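Local atomic coordinates of type III effector NopAA (Sinorhizobium fredii USDA 257, PDB entry 6SDU), a protein that hydrolyses xyloglucan, a plant cell-wall polysaccharide, as a type III secreted effector of a symbiotic bacterium with a family 12 glycoside hydrolase fold. Residues P68-Y73 against E217-P222; A103-Y108 against M120-Y125; S21-Y26 against P47-V52; Y34-D39 against P74-N79. All blocks are in the same frame, centred on the assembly; numbering follows the deposited sequence.

Overall arrangement
From the N terminus, strand 20-22 pairs with 48-54 in contact 3, closing a loop that contains strands 28-31 and 34-40. Strand 34-40 leaves that loop to pair with 72-83 in contact 4, and contacts 3 and 4 therefore cross along the chain. Residues 68-73, which lead into strand 72-83, meet 217-222 in contact 1, whose long loop encloses the hairpin of contact 2 and crosses contact 4. Contacts 1, 2 and 4 all belong to the larger sheet of the jelly-roll sandwich, contact 3 to the smaller one. Gln-48 of contact 3 bonds to Ser-72 and Asn-38, tying the two sheets together.

Contact 1 (P68-Y73 against E217-P222); sequences PGIKSY and EITSSP
At the sugar-binding cleft of this family 12 beta-sandwich, the chain leading into strand 72-83 meets the end of strand 208-218. Ile-70 and Glu-217 both line the glucose pocket. The CD1 of Ile-70 lies 3.9 Å from OE2 of Glu-217, and OE2 also bonds to the sugar. The glutamate chain is extended beyond CG, and CG rests 3.5 Å from CD1 of the Tyr-73 ring, whose plane is turned 74° from the carboxylate. Tyr-73 is itself fixed through its hydroxyl, which bonds to the backbone of Ala-107.

Two backbone bonds join the segments: Lys-71 N donates to Ile-218 O at 2.8 Å, nearly straight at 167°, and Ile-218 N donates to Ser-72 O at 3.0 Å. Lys-71 folds back on itself, bent at its second and fourth side-chain torsions, which brings NZ 2.7 Å from Thr-219 O, in the plane of that carbonyl. The same ammonium bonds to Gly-69 O at 2.8 Å and to the carbonyl of Thr-67, three backbone oxygens gripping one buried charge. Thr-219 sets its CG2 methyl 3.4 Å from Gly-69 O and its OG1 beside CG1 of Ile-70.

Beyond Ile-218 the chain turns a corner at Thr-219, which with Ser-220 faces Ala-103 in a classic beta bulge. Strand 208-218 has strand 72-83 on one side and strand 103-112 on the other.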
# COMPACT_ATOMS: atom_id res chain seq x y z
N PRO A 68 11.73 7.45 14.12
CA PRO A 68 11.77 7.57 12.65
C PRO A 68 11.66 6.24 11.92
O PRO A 68 12.13 5.20 12.38
CB PRO A 68 13.15 8.21 12.39
CG PRO A 68 13.61 8.79 13.73
CD PRO A 68 12.97 7.92 14.76
N GLY A 69 11.08 6.30 10.73
CA GLY A 69 11.13 5.18 9.80
C GLY A 69 9.94 4.25 9.90
O GLY A 69 9.31 4.11 10.96
N ILE A 70 9.63 3.60 8.77
CA ILE A 70 8.58 2.60 8.70
C ILE A 70 9.01 1.34 9.44
O ILE A 70 10.12 0.83 9.23
CB ILE A 70 8.24 2.31 7.23
CG1 ILE A 70 7.56 3.53 6.63
CG2 ILE A 70 7.29 1.13 7.05
CD1 ILE A 70 7.45 3.42 5.20
N LYS A 71 8.15 0.84 10.34
CA LYS A 71 8.48 -0.36 11.12
C LYS A 71 7.89 -1.62 10.54
O LYS A 71 8.47 -2.70 10.70
CB LYS A 71 8.00 -0.24 12.58
CG LYS A 71 8.26 1.08 13.26
CD LYS A 71 9.73 1.39 13.27
CE LYS A 71 9.99 2.60 14.16
NZ LYS A 71 9.22 3.83 13.77
N SER A 72 6.74 -1.54 9.86
CA SER A 72 6.03 -2.74 9.47
C SER A 72 5.13 -2.46 8.28
O SER A 72 4.75 -1.32 8.00
CB SER A 72 5.21 -3.25 10.66
OG SER A 72 4.18 -2.33 10.98
N TYR A 73 4.80 -3.53 7.56
CA TYR A 73 3.81 -3.48 6.49
C TYR A 73 3.00 -4.77 6.52
O TYR A 73 3.18 -5.65 5.68
CB TYR A 73 4.45 -3.27 5.12
CG TYR A 73 3.46 -3.11 3.95
CD1 TYR A 73 2.45 -2.16 3.98
CD2 TYR A 73 3.56 -3.92 2.81
CE1 TYR A 73 1.55 -2.00 2.91
CE2 TYR A 73 2.67 -3.78 1.73
CZ TYR A 73 1.67 -2.83 1.78
OH TYR A 73 0.78 -2.71 0.72
N GLU A 217 1.52 0.71 6.09
CA GLU A 217 2.91 0.96 6.48
C GLU A 217 2.87 1.78 7.76
O GLU A 217 2.48 2.95 7.73
CB GLU A 217 3.64 1.74 5.39
CG GLU A 217 3.80 1.03 4.04
CD GLU A 217 4.58 1.85 3.03
OE1 GLU A 217 4.20 3.03 2.77
OE2 GLU A 217 5.58 1.32 2.50
N ILE A 218 3.28 1.19 8.89
CA ILE A 218 3.17 1.86 10.18
C ILE A 218 4.52 2.46 10.56
O ILE A 218 5.52 1.75 10.72
CB ILE A 218 2.67 0.90 11.27
CG1 ILE A 218 1.35 0.29 10.85
CG2 ILE A 218 2.53 1.64 12.62
CD1 ILE A 218 0.89 -0.78 11.75
N THR A 219 4.53 3.77 10.74
CA THR A 219 5.71 4.41 11.29
C THR A 219 5.59 4.56 12.80
O THR A 219 6.55 4.29 13.52
CB THR A 219 5.96 5.75 10.57
OG1 THR A 219 6.39 5.49 9.23
CG2 THR A 219 7.05 6.57 11.29
N SER A 220 4.43 4.96 13.30
CA SER A 220 4.23 5.10 14.74
C SER A 220 2.78 4.78 15.10
O SER A 220 1.85 5.22 14.42
CB SER A 220 4.63 6.52 15.14
OG SER A 220 4.12 6.90 16.40
N SER A 221 2.57 3.98 16.16
CA SER A 221 1.23 3.73 16.68
C SER A 221 1.29 3.48 18.18
O SER A 221 0.77 2.47 18.66
CB SER A 221 0.57 2.53 15.97
OG SER A 221 1.32 1.34 16.16
N PRO A 222 1.89 4.40 18.95
CA PRO A 222 2.17 4.11 20.36
C PRO A 222 0.89 3.89 21.14
O PRO A 222 -0.09 4.64 21.00
CB PRO A 222 2.91 5.37 20.84
CG PRO A 222 3.16 6.18 19.60
CD PRO A 222 2.12 5.82 18.64

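Contact 2 (A103-Y108 against M120-Y125); sequences AWDVAY and MLWTNY
Asp-105 lays its carboxylate flat over the indole of Trp-122, the two planes only 5° apart and OD1 3.6 Å above the ring plane. Its CB makes a CH-pi contact with the same face, 3.7 Å from the centroid of the six-membered ring. The pair belongs to the beta hairpin of strands 103-112 and 117-125 in the larger, cleft-forming sheet of the sandwich. Asp-105 CG sits between the backbone N and the carbonyl carbon (chi1 57°), a rotamer that carries the carboxylate across the indole. Further along the ring, CB of Ala-107 packs against CD1 of Trp-122, while SD of Met-120 lies at the indole edge; Met-120 and Trp-122 also touch the bound sugar. OE1 of Glu-217, on the neighbouring strand 208-218, comes close to OD1 of Asp-105.

Four antiparallel backbone bonds hold the strands, and the register slips by one residue between Val-106 and Ala-107 in a beta bulge. Val-106 N donates to Asn-124 O at 2.7 Å, nearly along the C=O axis, and Thr-123 N returns a bond to Val-106 O. On the other face, Val-106, Tyr-108 and Leu-121 turn away from the indole, and Val-106 and Tyr-108 pack on Gln-96 and Phe-94 of the second sheet. There Tyr-108 CB meets Leu-121 CB at 3.8 Å, and the Tyr-108 ring presents its edge to the CG2 methyl of Thr-123, 4.4 Å from CD2.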
# COMPACT_ATOMS: atom_id res chain seq x y z
N ALA A 103 1.35 7.60 12.98
CA ALA A 103 2.03 7.90 11.72
C ALA A 103 1.96 6.66 10.83
O ALA A 103 2.62 5.65 11.11
CB ALA A 103 3.47 8.34 11.96
N TRP A 104 1.12 6.70 9.78
CA TRP A 104 0.90 5.53 8.94
C TRP A 104 0.24 5.93 7.63
O TRP A 104 -0.25 7.05 7.45
CB TRP A 104 0.04 4.48 9.67
CG TRP A 104 -1.17 5.06 10.36
CD1 TRP A 104 -1.28 5.40 11.67
CD2 TRP A 104 -2.45 5.38 9.76
NE1 TRP A 104 -2.53 5.90 11.94
CE2 TRP A 104 -3.26 5.90 10.78
CE3 TRP A 104 -2.97 5.28 8.47
CZ2 TRP A 104 -4.59 6.32 10.55
CZ3 TRP A 104 -4.27 5.68 8.24
CH2 TRP A 104 -5.06 6.21 9.27
N ASP A 105 0.26 4.99 6.69
CA ASP A 105 -0.43 5.17 5.43
C ASP A 105 -0.98 3.81 5.03
O ASP A 105 -0.28 2.81 5.12
CB ASP A 105 0.48 5.77 4.37
CG ASP A 105 1.74 4.94 4.12
OD1 ASP A 105 1.72 4.06 3.22
OD2 ASP A 105 2.76 5.21 4.80
N VAL A 106 -2.27 3.77 4.71
CA VAL A 106 -2.91 2.57 4.19
C VAL A 106 -2.70 2.63 2.68
O VAL A 106 -3.08 3.62 2.04
CB VAL A 106 -4.41 2.55 4.55
CG1 VAL A 106 -5.08 1.32 3.98
CG2 VAL A 106 -4.58 2.57 6.07
N ALA A 107 -2.08 1.60 2.09
CA ALA A 107 -1.73 1.73 0.68
C ALA A 107 -1.81 0.41 -0.07
O ALA A 107 -1.53 -0.66 0.49
CB ALA A 107 -0.31 2.28 0.51
N TYR A 108 -2.13 0.51 -1.38
CA TYR A 108 -1.90 -0.56 -2.34
C TYR A 108 -0.41 -0.59 -2.64
O TYR A 108 0.24 0.46 -2.71
CB TYR A 108 -2.65 -0.30 -3.65
CG TYR A 108 -4.08 -0.76 -3.61
CD1 TYR A 108 -4.40 -2.09 -3.84
CD2 TYR A 108 -5.09 0.13 -3.30
CE1 TYR A 108 -5.72 -2.52 -3.78
CE2 TYR A 108 -6.41 -0.28 -3.24
CZ TYR A 108 -6.72 -1.61 -3.46
OH TYR A 108 -8.02 -2.05 -3.40
N MET A 120 2.56 2.49 -5.69
CA MET A 120 1.82 2.62 -4.44
C MET A 120 0.61 3.51 -4.65
O MET A 120 0.69 4.53 -5.34
CB MET A 120 2.68 3.22 -3.32
CG MET A 120 4.01 2.51 -2.99
SD MET A 120 4.57 2.91 -1.32
CE MET A 120 3.44 1.90 -0.38
N LEU A 121 -0.51 3.13 -4.06
CA LEU A 121 -1.72 3.94 -4.06
C LEU A 121 -2.14 4.11 -2.61
O LEU A 121 -2.56 3.15 -1.97
CB LEU A 121 -2.85 3.31 -4.89
CG LEU A 121 -2.48 2.61 -6.21
CD1 LEU A 121 -3.70 1.86 -6.79
CD2 LEU A 121 -1.94 3.62 -7.21
N TRP A 122 -1.96 5.32 -2.07
CA TRP A 122 -2.30 5.65 -0.68
C TRP A 122 -3.78 6.06 -0.59
O TRP A 122 -4.16 7.12 -1.10
CB TRP A 122 -1.41 6.77 -0.15
CG TRP A 122 0.09 6.45 -0.01
CD1 TRP A 122 0.80 5.50 -0.70
CD2 TRP A 122 1.02 7.11 0.85
NE1 TRP A 122 2.13 5.52 -0.30
CE2 TRP A 122 2.29 6.50 0.65
CE3 TRP A 122 0.92 8.15 1.80
CZ2 TRP A 122 3.44 6.89 1.35
CZ3 TRP A 122 2.07 8.55 2.50
CH2 TRP A 122 3.31 7.91 2.27
N THR A 123 -4.60 5.25 0.07
CA THR A 123 -6.03 5.59 0.19
C THR A 123 -6.34 6.46 1.41
O THR A 123 -7.18 7.34 1.32
CB THR A 123 -6.88 4.32 0.24
OG1 THR A 123 -6.54 3.54 1.41
CG2 THR A 123 -6.69 3.50 -1.03
N ASN A 124 -5.73 6.18 2.57
CA ASN A 124 -5.94 6.98 3.78
C ASN A 124 -4.61 6.99 4.52
O ASN A 124 -3.89 5.98 4.52
CB ASN A 124 -7.07 6.42 4.67
CG ASN A 124 -7.61 7.46 5.68
OD1 ASN A 124 -7.13 8.60 5.77
ND2 ASN A 124 -8.59 7.05 6.46
N TYR A 125 -4.24 8.14 5.06
CA TYR A 125 -2.91 8.29 5.63
C TYR A 125 -2.94 9.45 6.62
O TYR A 125 -3.91 10.21 6.68
CB TYR A 125 -1.85 8.47 4.53
CG TYR A 125 -2.25 9.42 3.39
CD1 TYR A 125 -3.12 9.00 2.37
CD2 TYR A 125 -1.74 10.70 3.33
CE1 TYR A 125 -3.48 9.86 1.34
CE2 TYR A 125 -2.09 11.57 2.30
CZ TYR A 125 -2.96 11.15 1.31
OH TYR A 125 -3.30 12.01 0.31

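Contact 3 (S21-Y26 against P47-V52); sequences SSHAPY and PQTISV
Residues 21-23 run antiparallel to residues 48-51, their directions 174° apart; Ser-22 and Ile-50 form the hydrogen-bonded pair and Ser-21 and Ser-51 the adjoining non-hydrogen-bonded one. This is the outer edge of the smaller sheet of the beta-sandwich, where the short strand 20-22 borders strand 48-54. Ser-22 N donates to Ile-50 O and Ile-50 N donates to Ser-22 O, each at 3.0 Å.

Ile-50 O takes a second donor from a side chain. With OG anti to the backbone N (chi1 -165°), the hydroxyl of Ser-21 reaches across to strand 48-54 and donates to that oxygen at 3.0 Å, tilted 32° from the carbonyl plane. The same OG passes 3.7 Å from CB of Ser-51 and close to the CG2 methyl of Thr-49. On the other face, Ile-50 points CG2 at the backbone of Ser-22, and its side chain also packs on Trp-20, Trp-58 and Asn-38 in the interior between the sheets.

Past Ser-22 the chain leaves the sheet. Ser-22 OG accepts from Ala-24 N, forming an ST turn, and His-23 lifts its ring away while its CB stays 3.3 Å from OG1 of Thr-49. Gln-48 turns inward, its amide bonded to Asn-38, Ser-72 and Ser-62. Where the strands part, a water bridges them, donating to His-23 O at 2.8 Å and accepting from Gln-48 N at 2.9 Å.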
# COMPACT_ATOMS: atom_id res chain seq x y z
N SER A 21 -4.14 -16.59 12.60
CA SER A 21 -3.65 -15.45 13.35
C SER A 21 -2.17 -15.68 13.64
O SER A 21 -1.75 -16.82 13.84
CB SER A 21 -4.42 -15.28 14.68
OG SER A 21 -4.18 -14.00 15.22
N SER A 22 -1.41 -14.59 13.73
CA SER A 22 0.00 -14.67 14.11
C SER A 22 0.46 -13.36 14.74
O SER A 22 0.03 -12.28 14.33
CB SER A 22 0.91 -15.02 12.93
OG SER A 22 2.28 -14.95 13.30
N HIS A 23 1.31 -13.46 15.76
CA HIS A 23 2.03 -12.30 16.25
C HIS A 23 3.51 -12.38 15.94
O HIS A 23 4.27 -11.47 16.31
CB HIS A 23 1.79 -12.12 17.76
CG HIS A 23 2.09 -13.33 18.57
ND1 HIS A 23 3.38 -13.75 18.82
CD2 HIS A 23 1.28 -14.21 19.20
CE1 HIS A 23 3.35 -14.85 19.55
NE2 HIS A 23 2.09 -15.15 19.80
N ALA A 24 3.95 -13.42 15.24
CA ALA A 24 5.35 -13.59 14.88
C ALA A 24 5.73 -12.67 13.73
O ALA A 24 4.96 -12.53 12.76
CB ALA A 24 5.64 -15.04 14.49
N PRO A 25 6.88 -12.00 13.81
CA PRO A 25 7.36 -11.22 12.67
C PRO A 25 7.49 -12.14 11.46
O PRO A 25 7.99 -13.26 11.57
CB PRO A 25 8.72 -10.70 13.14
CG PRO A 25 8.72 -10.86 14.61
CD PRO A 25 7.84 -12.00 14.93
N TYR A 26 6.98 -11.66 10.32
CA TYR A 26 6.98 -12.32 9.01
C TYR A 26 6.16 -13.60 8.97
O TYR A 26 6.32 -14.40 8.03
CB TYR A 26 8.41 -12.58 8.50
CG TYR A 26 9.12 -11.28 8.14
CD1 TYR A 26 8.92 -10.67 6.89
CD2 TYR A 26 9.95 -10.63 9.07
CE1 TYR A 26 9.55 -9.46 6.57
CE2 TYR A 26 10.59 -9.44 8.76
CZ TYR A 26 10.38 -8.86 7.51
OH TYR A 26 11.02 -7.68 7.20
N PRO A 47 5.04 -4.86 19.32
CA PRO A 47 4.16 -6.01 19.11
C PRO A 47 3.20 -5.74 17.96
O PRO A 47 2.77 -4.60 17.75
CB PRO A 47 3.42 -6.15 20.45
CG PRO A 47 3.67 -4.87 21.18
CD PRO A 47 4.96 -4.32 20.69
N GLN A 48 2.88 -6.80 17.22
CA GLN A 48 1.96 -6.68 16.11
C GLN A 48 1.29 -8.02 15.90
O GLN A 48 1.99 -9.02 15.70
CB GLN A 48 2.68 -6.27 14.83
CG GLN A 48 1.77 -6.10 13.65
CD GLN A 48 2.45 -5.51 12.44
OE1 GLN A 48 2.69 -4.30 12.37
NE2 GLN A 48 2.74 -6.36 11.47
N THR A 49 -0.04 -8.02 15.79
CA THR A 49 -0.80 -9.26 15.62
C THR A 49 -1.78 -9.10 14.47
O THR A 49 -2.67 -8.23 14.50
CB THR A 49 -1.55 -9.63 16.91
OG1 THR A 49 -0.60 -9.92 17.95
CG2 THR A 49 -2.50 -10.83 16.71
N ILE A 50 -1.64 -9.96 13.48
CA ILE A 50 -2.54 -10.01 12.33
C ILE A 50 -3.48 -11.19 12.52
O ILE A 50 -3.09 -12.24 13.05
CB ILE A 50 -1.71 -10.13 11.03
CG1 ILE A 50 -2.57 -9.93 9.77
CG2 ILE A 50 -0.92 -11.43 11.01
CD1 ILE A 50 -1.73 -9.84 8.50
N SER A 51 -4.76 -11.00 12.19
CA SER A 51 -5.74 -12.07 12.23
C SER A 51 -6.53 -12.05 10.94
O SER A 51 -6.82 -10.97 10.40
CB SER A 51 -6.69 -11.98 13.44
OG SER A 51 -7.62 -10.92 13.28
N VAL A 52 -6.82 -13.24 10.41
CA VAL A 52 -7.56 -13.39 9.16
C VAL A 52 -8.87 -14.11 9.44
O VAL A 52 -8.87 -15.22 9.98
CB VAL A 52 -6.75 -14.16 8.10
CG1 VAL A 52 -7.57 -14.26 6.83
CG2 VAL A 52 -5.43 -13.46 7.86
O HOH W 1 3.99 -9.34 18.09

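Contact 4 (Y34-D39 against P74-N79); sequences YSWNND and PHVAFN
Trp-36 and Val-76 form the tightly packed part of the contact, lying side by side and pointing the same way into the space between the two sheets. The CG2 methyl of Val-76, anti to its own backbone N, sits over one face of the indole, 3.4 Å from NE1 of Trp-36, and makes a CH-pi contact with the five-membered ring. Val-52 and Trp-58 of the smaller sheet pack against the same indole, and Trp-232 against Val-76. Next along this face, the Phe-78 ring turns its edge toward the face of Tyr-34, the planes 56° apart and the centroids separated by 4.9 Å. Phe-78 CD2 stands over the middle of the tyrosine ring, whose hydroxyl bonds to the backbone of Val-234 in the opposing sheet.

These residues belong to strands 34-40 and 72-83, antiparallel neighbours in the larger sheet of the family 12 jelly roll. Two hydrogen-bonded pairs join them: Ser-35 with Ala-77, where Ala-77 N reaches Ser-35 O at 2.7 Å, and Asn-37 with His-75, where Asn-37 N reaches His-75 O at 2.8 Å.

The other face is more polar: Ser-35 and Asn-37 are partly exposed, while His-75 and Ala-77 are buried. OG of Ser-35 only brushes CB of Ala-77 at 3.7 Å, and the Asn-37 amide lies beside the imidazole of His-75, their planes 23° apart. Stacked on Tyr-73, His-75 is held through ND1 by the carbonyl of that tyrosine, and Asp-39 brings OD2 to the imidazole edge, in its plane, 3.4 Å from CE1 of His-75.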
# COMPACT_ATOMS: atom_id res chain seq x y z
N TYR A 34 -4.92 -15.87 -2.05
CA TYR A 34 -4.59 -14.71 -1.24
C TYR A 34 -3.57 -15.15 -0.20
O TYR A 34 -3.64 -16.28 0.31
CB TYR A 34 -5.84 -14.13 -0.56
CG TYR A 34 -6.84 -13.47 -1.49
CD1 TYR A 34 -7.76 -14.23 -2.22
CD2 TYR A 34 -6.90 -12.08 -1.61
CE1 TYR A 34 -8.69 -13.62 -3.06
CE2 TYR A 34 -7.83 -11.46 -2.44
CZ TYR A 34 -8.72 -12.23 -3.17
OH TYR A 34 -9.63 -11.62 -4.00
N SER A 35 -2.62 -14.28 0.11
CA SER A 35 -1.71 -14.54 1.21
C SER A 35 -1.66 -13.32 2.12
O SER A 35 -1.93 -12.19 1.69
CB SER A 35 -0.30 -14.94 0.72
OG SER A 35 0.32 -13.89 0.03
N TRP A 36 -1.39 -13.58 3.39
CA TRP A 36 -1.29 -12.54 4.42
C TRP A 36 0.08 -12.62 5.07
O TRP A 36 0.54 -13.72 5.39
CB TRP A 36 -2.40 -12.70 5.46
CG TRP A 36 -3.81 -12.47 4.91
CD1 TRP A 36 -4.54 -11.30 4.98
CD2 TRP A 36 -4.64 -13.42 4.24
NE1 TRP A 36 -5.77 -11.48 4.38
CE2 TRP A 36 -5.86 -12.77 3.92
CE3 TRP A 36 -4.47 -14.77 3.87
CZ2 TRP A 36 -6.90 -13.42 3.24
CZ3 TRP A 36 -5.51 -15.41 3.21
CH2 TRP A 36 -6.71 -14.73 2.90
N ASN A 37 0.72 -11.46 5.26
CA ASN A 37 2.09 -11.39 5.77
C ASN A 37 2.21 -10.37 6.90
O ASN A 37 1.91 -9.19 6.71
CB ASN A 37 3.05 -11.03 4.63
CG ASN A 37 2.96 -12.02 3.49
OD1 ASN A 37 3.68 -13.02 3.48
ND2 ASN A 37 2.06 -11.76 2.52
N ASN A 38 2.65 -10.85 8.07
CA ASN A 38 2.89 -10.02 9.27
C ASN A 38 4.29 -9.41 9.24
O ASN A 38 5.12 -9.67 10.11
CB ASN A 38 2.69 -10.86 10.53
CG ASN A 38 2.43 -10.01 11.75
OD1 ASN A 38 1.85 -8.94 11.64
ND2 ASN A 38 2.87 -10.47 12.91
N ASP A 39 4.53 -8.55 8.25
CA ASP A 39 5.88 -8.01 8.03
C ASP A 39 6.22 -6.90 9.03
O ASP A 39 5.56 -5.85 9.02
CB ASP A 39 6.01 -7.48 6.61
CG ASP A 39 6.04 -8.58 5.59
OD1 ASP A 39 5.75 -9.75 5.97
OD2 ASP A 39 6.37 -8.28 4.42
N PRO A 74 2.12 -4.92 7.52
CA PRO A 74 1.15 -6.03 7.47
C PRO A 74 0.29 -5.91 6.22
O PRO A 74 -0.25 -4.84 5.92
CB PRO A 74 0.31 -5.84 8.74
CG PRO A 74 0.51 -4.40 9.12
CD PRO A 74 1.93 -4.08 8.71
N HIS A 75 0.16 -7.01 5.48
CA HIS A 75 -0.55 -6.84 4.22
C HIS A 75 -1.10 -8.17 3.74
O HIS A 75 -0.66 -9.24 4.14
CB HIS A 75 0.34 -6.23 3.15
CG HIS A 75 1.43 -7.14 2.69
ND1 HIS A 75 2.63 -7.25 3.36
CD2 HIS A 75 1.52 -7.96 1.62
CE1 HIS A 75 3.41 -8.10 2.72
NE2 HIS A 75 2.76 -8.56 1.67
N VAL A 76 -2.07 -8.05 2.85
CA VAL A 76 -2.64 -9.13 2.07
C VAL A 76 -2.06 -8.99 0.66
O VAL A 76 -1.76 -7.88 0.23
CB VAL A 76 -4.18 -9.05 2.09
CG1 VAL A 76 -4.64 -7.69 1.54
CG2 VAL A 76 -4.85 -10.21 1.33
N ALA A 77 -1.81 -10.11 -0.02
CA ALA A 77 -1.22 -10.08 -1.35
C ALA A 77 -1.94 -11.04 -2.29
O ALA A 77 -2.39 -12.11 -1.88
CB ALA A 77 0.29 -10.44 -1.31
N PHE A 78 -1.99 -10.66 -3.58
CA PHE A 78 -2.64 -11.44 -4.63
C PHE A 78 -1.76 -11.44 -5.88
O PHE A 78 -1.45 -10.38 -6.44
CB PHE A 78 -4.03 -10.85 -4.94
CG PHE A 78 -4.89 -11.71 -5.86
CD1 PHE A 78 -4.87 -11.53 -7.25
CD2 PHE A 78 -5.75 -12.67 -5.34
CE1 PHE A 78 -5.67 -12.30 -8.09
CE2 PHE A 78 -6.56 -13.45 -6.18
CZ PHE A 78 -6.52 -13.26 -7.55
N ASN A 79 -1.42 -12.63 -6.37
CA ASN A 79 -0.54 -12.76 -7.53
C ASN A 79 -1.29 -12.64 -8.85
O ASN A 79 -2.40 -13.18 -9.01
CB ASN A 79 0.18 -14.10 -7.47
CG ASN A 79 1.64 -13.97 -7.77
OD1 ASN A 79 2.04 -13.73 -8.91
ND2 ASN A 79 2.48 -14.13 -6.73